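Local coordinates for NANS (YJHS), A 9-O-acetyl N-acetylneuraminic acid esterase (Escherichia coli O157:H7 EDL933, PDB 3PT5), which probably hydrolyses the 9-O-acetyl group of 9-O-acetyl-N-acetylneuraminate, a step E. coli needs to grow on this sialic acid of mammalian mucosa, at residues 94-97 and 98-101; 292-295 and 296-300. All blocks are in the same frame, centred on the assembly; numbering follows the deposited sequence.

Interaction 1 (94-97 and 98-101)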
ATOM      1  N   ALA A  94      22.317   4.008   4.515  1.00 17.25           N
ATOM      2  CA  ALA A  94      21.601   4.035   5.790  1.00 19.28           C
ATOM      3  C   ALA A  94      22.586   3.806   6.946  1.00 21.23           C
ATOM      4  O   ALA A  94      23.308   2.779   6.967  1.00 21.48           O
ATOM      5  CB  ALA A  94      20.515   2.986   5.817  1.00 18.75           C
ATOM      6  N   THR A  95      22.598   4.762   7.882  1.00 23.63           N
ATOM      7  CA  THR A  95      23.431   4.728   9.106  1.00 25.94           C
ATOM      8  C   THR A  95      22.843   3.775  10.137  1.00 26.57           C
ATOM      9  O   THR A  95      23.492   2.804  10.571  1.00 28.13           O
ATOM     10  CB  THR A  95      23.467   6.114   9.797  1.00 25.98           C
ATOM     11  OG1 THR A  95      23.732   7.144   8.841  1.00 28.13           O
ATOM     12  CG2 THR A  95      24.515   6.148  10.928  1.00 28.16           C
ATOM     13  N   ASN A  96      21.610   4.076  10.537  1.00 25.65           N
ATOM     14  CA  ASN A  96      20.972   3.413  11.641  1.00 25.62           C
ATOM     15  C   ASN A  96      19.913   2.482  11.094  1.00 25.33           C
ATOM     16  O   ASN A  96      18.849   2.926  10.669  1.00 25.20           O
ATOM     17  CB  ASN A  96      20.367   4.466  12.582  1.00 25.74           C
ATOM     18  CG  ASN A  96      19.763   3.875  13.851  1.00 25.89           C
ATOM     19  OD1 ASN A  96      19.585   2.662  13.984  1.00 28.21           O
ATOM     20  ND2 ASN A  96      19.443   4.745  14.793  1.00 25.32           N
ATOM     21  N   HIS A  97      20.213   1.188  11.113  1.00 24.77           N
ATOM     22  CA  HIS A  97      19.289   0.167  10.595  1.00 23.67           C
ATOM     23  C   HIS A  97      18.113  -0.174  11.524  1.00 22.73           C
ATOM     24  O   HIS A  97      17.282  -1.040  11.209  1.00 21.12           O
ATOM     25  CB  HIS A  97      20.060  -1.082  10.148  1.00 24.09           C
ATOM     26  CG  HIS A  97      21.012  -0.828   9.021  1.00 26.04           C
ATOM     27  ND1 HIS A  97      21.986  -1.727   8.652  1.00 27.93           N
ATOM     28  CD2 HIS A  97      21.130   0.220   8.170  1.00 28.78           C
ATOM     29  CE1 HIS A  97      22.660  -1.248   7.622  1.00 28.15           C
ATOM     30  NE2 HIS A  97      22.165  -0.065   7.315  1.00 27.85           N
ATOM     31  N   GLN A  98      18.046   0.520  12.662  1.00 22.17           N
ATOM     32  CA  GLN A  98      16.900   0.477  13.576  1.00 22.26           C
ATOM     33  C   GLN A  98      15.839   1.491  13.214  1.00 20.52           C
ATOM     34  O   GLN A  98      14.682   1.351  13.603  1.00 20.10           O
ATOM     35  CB  GLN A  98      17.324   0.824  15.001  1.00 23.45           C
ATOM     36  CG  GLN A  98      18.373  -0.043  15.595  1.00 27.32           C
ATOM     37  CD  GLN A  98      17.814  -1.362  15.980  1.00 29.79           C
ATOM     38  OE1 GLN A  98      17.698  -2.254  15.149  1.00 32.55           O
ATOM     39  NE2 GLN A  98      17.454  -1.506  17.250  1.00 31.12           N
ATOM     40  N   THR A  99      16.253   2.529  12.505  1.00 19.53           N
ATOM     41  CA  THR A  99      15.344   3.614  12.138  1.00 18.26           C
ATOM     42  C   THR A  99      15.249   3.835  10.634  1.00 17.49           C
ATOM     43  O   THR A  99      14.189   4.267  10.145  1.00 17.66           O
ATOM     44  CB  THR A  99      15.776   4.938  12.748  1.00 18.29           C
ATOM     45  OG1 THR A  99      17.090   5.277  12.282  1.00 18.48           O
ATOM     46  CG2 THR A  99      15.752   4.869  14.285  1.00 18.71           C
ATOM     47  N   GLN A 100      16.351   3.587   9.925  1.00 16.51           N
ATOM     48  CA  GLN A 100      16.440   3.838   8.466  1.00 15.11           C
ATOM     49  C   GLN A 100      16.489   2.546   7.652  1.00 14.80           C
ATOM     50  O   GLN A 100      17.131   2.497   6.602  1.00 16.23           O
ATOM     51  CB  GLN A 100      17.696   4.646   8.120  1.00 16.73           C
ATOM     52  CG  GLN A 100      17.705   6.063   8.593  1.00 20.04           C
ATOM     53  CD  GLN A 100      18.938   6.813   8.116  1.00 21.70           C
ATOM     54  OE1 GLN A 100      20.055   6.406   8.424  1.00 25.43           O
ATOM     55  NE2 GLN A 100      18.739   7.914   7.368  1.00 25.34           N
ATOM     56  N   TYR A 101      15.798   1.531   8.133  1.00 12.94           N
ATOM     57  CA  TYR A 101      15.790   0.207   7.512  1.00 12.01           C
ATOM     58  C   TYR A 101      14.953   0.177   6.243  1.00 11.52           C
ATOM     59  O   TYR A 101      13.945   0.856   6.142  1.00 10.79           O
ATOM     60  CB  TYR A 101      15.231  -0.830   8.490  1.00 12.34           C
ATOM     61  CG  TYR A 101      13.929  -0.413   9.182  1.00 12.12           C
ATOM     62  CD1 TYR A 101      12.682  -0.718   8.624  1.00 11.06           C
ATOM     63  CD2 TYR A 101      13.951   0.271  10.377  1.00 10.11           C
ATOM     64  CE1 TYR A 101      11.508  -0.330   9.229  1.00 12.16           C
ATOM     65  CE2 TYR A 101      12.779   0.678  11.003  1.00 13.22           C
ATOM     66  CZ  TYR A 101      11.554   0.371  10.422  1.00 12.72           C
ATOM     67  OH  TYR A 101      10.392   0.750  11.027  1.00 14.33           O
TER
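The side-chain amides of Asn96 and Gln98 lie with their planes only 17° apart but do not stack; between the two side chains, Asn96 OD1 meets Gln98 CB at 3.1 Å. The Tyr101 ring has Gln98 C at its edge, in the ring plane, and His97 O at an oblique position, while the nearly parallel ring of His62 and the more tilted ring of His78 also meet it. Ala94 CB sits at the in-plane edge of the His97 ring, which stacks with His90.

The turn itself centres on Asn96. With CG anti to the backbone N (chi1 -175°), Asn96 OD1 reaches forward to Gln98 N at 3.0 Å, an Asx turn whose donor lies above the amide plane. Asn96 O takes two backbone donors: Gln100 N at 2.7 Å, nearly along the C=O axis, and Thr99 N at 3.2 Å, well above the carbonyl plane. Gln100 sends an extended side chain back, and Gln100 OE1 accepts from Thr95 N at 3.1 Å. Its NE2 makes a weak bond to Pro40 O.

These bonds imply an irregular surface turn held by main-chain and side-chain amides: both oxygens of Asn96 accept from backbone N-H groups, as does the side-chain carbonyl of Gln100.

Interaction 2 (292-295 and 296-300)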
ATOM      1  N   GLY A 292      19.601  15.258   3.874  1.00 16.02           N
ATOM      2  CA  GLY A 292      20.229  13.958   4.060  1.00 15.54           C
ATOM      3  C   GLY A 292      19.555  12.882   3.226  1.00 14.83           C
ATOM      4  O   GLY A 292      19.790  11.678   3.452  1.00 15.25           O
ATOM      5  N   TYR A 293      18.764  13.309   2.244  1.00 13.55           N
ATOM      6  CA  TYR A 293      18.117  12.353   1.317  1.00 12.82           C
ATOM      7  C   TYR A 293      19.072  11.959   0.191  1.00 12.87           C
ATOM      8  O   TYR A 293      19.440  12.788  -0.631  1.00 14.10           O
ATOM      9  CB  TYR A 293      16.842  12.928   0.724  1.00 12.68           C
ATOM     10  CG  TYR A 293      16.141  11.923  -0.168  1.00 10.72           C
ATOM     11  CD1 TYR A 293      15.627  10.746   0.363  1.00 10.09           C
ATOM     12  CD2 TYR A 293      16.009  12.148  -1.521  1.00 11.61           C
ATOM     13  CE1 TYR A 293      14.986   9.820  -0.461  1.00 11.26           C
ATOM     14  CE2 TYR A 293      15.378  11.265  -2.351  1.00 10.26           C
ATOM     15  CZ  TYR A 293      14.854  10.081  -1.817  1.00 12.05           C
ATOM     16  OH  TYR A 293      14.237   9.164  -2.675  1.00 11.07           O
ATOM     17  N   TYR A 294      19.427  10.681   0.144  1.00 12.61           N
ATOM     18  CA  TYR A 294      20.177  10.076  -0.950  1.00 12.10           C
ATOM     19  C   TYR A 294      19.222   9.104  -1.653  1.00 11.46           C
ATOM     20  O   TYR A 294      18.581   8.268  -1.003  1.00 11.43           O
ATOM     21  CB  TYR A 294      21.453   9.381  -0.423  1.00 11.61           C
ATOM     22  CG  TYR A 294      22.422  10.364   0.207  1.00 14.44           C
ATOM     23  CD1 TYR A 294      23.276  11.148  -0.587  1.00 13.87           C
ATOM     24  CD2 TYR A 294      22.467  10.531   1.586  1.00 17.73           C
ATOM     25  CE1 TYR A 294      24.147  12.067  -0.026  1.00 15.33           C
ATOM     26  CE2 TYR A 294      23.359  11.472   2.165  1.00 14.85           C
ATOM     27  CZ  TYR A 294      24.180  12.225   1.354  1.00 16.40           C
ATOM     28  OH  TYR A 294      25.039  13.151   1.972  1.00 14.40           O
ATOM     29  N   GLY A 295      19.066   9.315  -2.952  1.00 10.70           N
ATOM     30  CA  GLY A 295      18.069   8.612  -3.758  1.00 10.89           C
ATOM     31  C   GLY A 295      18.585   7.286  -4.252  1.00 10.40           C
ATOM     32  O   GLY A 295      19.625   6.792  -3.822  1.00 11.18           O
ATOM     33  N   SER A 296      17.842   6.737  -5.192  1.00  9.58           N
ATOM     34  CA  SER A 296      18.069   5.371  -5.682  1.00 10.11           C
ATOM     35  C   SER A 296      19.351   5.159  -6.472  1.00 10.20           C
ATOM     36  O   SER A 296      19.767   4.009  -6.675  1.00 11.66           O
ATOM     37  CB  SER A 296      16.883   4.967  -6.536  1.00 10.53           C
ATOM     38  OG  SER A 296      16.855   5.794  -7.693  1.00 10.45           O
ATOM     39  N   ALA A 297      19.997   6.257  -6.887  1.00 11.13           N
ATOM     40  CA  ALA A 297      21.191   6.179  -7.716  1.00 11.74           C
ATOM     41  C   ALA A 297      22.304   5.417  -7.005  1.00 11.92           C
ATOM     42  O   ALA A 297      23.160   4.854  -7.676  1.00 12.33           O
ATOM     43  CB  ALA A 297      21.669   7.583  -8.083  1.00 12.76           C
ATOM     44  N   TYR A 298      22.246   5.373  -5.668  1.00 11.20           N
ATOM     45  CA  TYR A 298      23.285   4.719  -4.865  1.00 11.88           C
ATOM     46  C   TYR A 298      23.126   3.216  -4.747  1.00 11.72           C
ATOM     47  O   TYR A 298      24.034   2.512  -4.287  1.00 12.32           O
ATOM     48  CB  TYR A 298      23.386   5.366  -3.465  1.00 11.17           C
ATOM     49  CG  TYR A 298      24.047   6.716  -3.526  1.00 15.76           C
ATOM     50  CD1 TYR A 298      25.445   6.814  -3.518  1.00 17.62           C
ATOM     51  CD2 TYR A 298      23.293   7.882  -3.615  1.00 17.06           C
ATOM     52  CE1 TYR A 298      26.076   8.019  -3.582  1.00 21.70           C
ATOM     53  CE2 TYR A 298      23.947   9.152  -3.690  1.00 17.82           C
ATOM     54  CZ  TYR A 298      25.346   9.179  -3.678  1.00 18.01           C
ATOM     55  OH  TYR A 298      26.052  10.361  -3.739  1.00 26.14           O
ATOM     56  N   ARG A 299      21.972   2.699  -5.162  1.00  9.97           N
ATOM     57  CA  ARG A 299      21.726   1.258  -5.116  1.00 11.25           C
ATOM     58  C   ARG A 299      22.365   0.511  -6.291  1.00 11.43           C
ATOM     59  O   ARG A 299      22.659   1.086  -7.329  1.00 12.52           O
ATOM     60  CB  ARG A 299      20.228   0.951  -5.046  1.00  9.84           C
ATOM     61  CG  ARG A 299      19.595   1.459  -3.768  1.00  9.74           C
ATOM     62  CD  ARG A 299      18.477   0.581  -3.295  1.00  7.75           C
ATOM     63  NE  ARG A 299      17.762   1.130  -2.149  1.00  9.03           N
ATOM     64  CZ  ARG A 299      17.177   0.374  -1.201  1.00 10.94           C
ATOM     65  NH1 ARG A 299      16.510   0.923  -0.193  1.00 10.54           N
ATOM     66  NH2 ARG A 299      17.289  -0.948  -1.253  1.00 12.04           N
ATOM     67  N   SER A 300      22.529  -0.794  -6.091  1.00 12.52           N
ATOM     68  CA  SER A 300      23.278  -1.658  -6.999  1.00 13.73           C
ATOM     69  C   SER A 300      22.539  -3.002  -7.011  1.00 14.01           C
ATOM     70  O   SER A 300      21.684  -3.218  -6.167  1.00 15.10           O
ATOM     71  CB  SER A 300      24.708  -1.841  -6.474  1.00 14.52           C
ATOM     72  OG  SER A 300      25.407  -0.608  -6.452  1.00 16.16           O
TER
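Tyr294 turns the edge of its ring toward the face of Tyr298, four residues on, in an offset T-shaped pair: the centroids are 5.7 Å apart and the planes stand at 90°. The closest atoms are Tyr294 CD1 and Tyr298 CE2, at 3.8 Å, and Tyr294 CB adds a second touch 4.0 Å from Tyr298 CD2. Each ring carbon CG is anti to its own carbonyl carbon (chi1 -64° in Tyr294, -74° in Tyr298), and since both side chains leave the backbone in the direction of the other segment, the rings meet.

Gly295 occupies the bend between them. Gly295 O lies at the edge of the Tyr298 ring, in its plane, 3.8 Å from Tyr298 CD2, and is hydrogen-bonded to His91 NE2. No hydrogen bond crosses between 292-295 and 296-300; the short 3-10 turn 296-298 instead closes on itself, with Arg299 N donating to Ser296 O at 3.0 Å. Just upstream, Gly292 and Tyr293 together stand opposite Asp288 in a G1 beta bulge, and Gly292 has the positive phi suited to that place.

The whole stretch belongs to the long loop between strand 265-268 and helix 315-335. Tyr293 rests on Ser315 and Arg319 of that helix, whereas Tyr294 and Tyr298 both lean on Leu93 in the loop ahead of helix 107-114.

Overall arrangement
Following the chain from the N terminus, interaction 1 comes first and closes a tight turn in the loop between strand 73-75 and helix 107-114. Interaction 2 forms far later, between strand 265-268 and helix 315-335; the two are in series, neither nesting nor crossing. In space they lie on the same side of the chain's centre, with centres 14 Å apart and nearest atoms about 6 Å apart, so they do not touch. The link is indirect: Leu39 is touched by Ala94 and Gln100 and shares backbone hydrogen bonds with Tyr294, and in the run just ahead of interaction 1 Tyr89 O accepts a hydrogen bond from Arg299. Three loops of the SGNH hydrolase thus converge here.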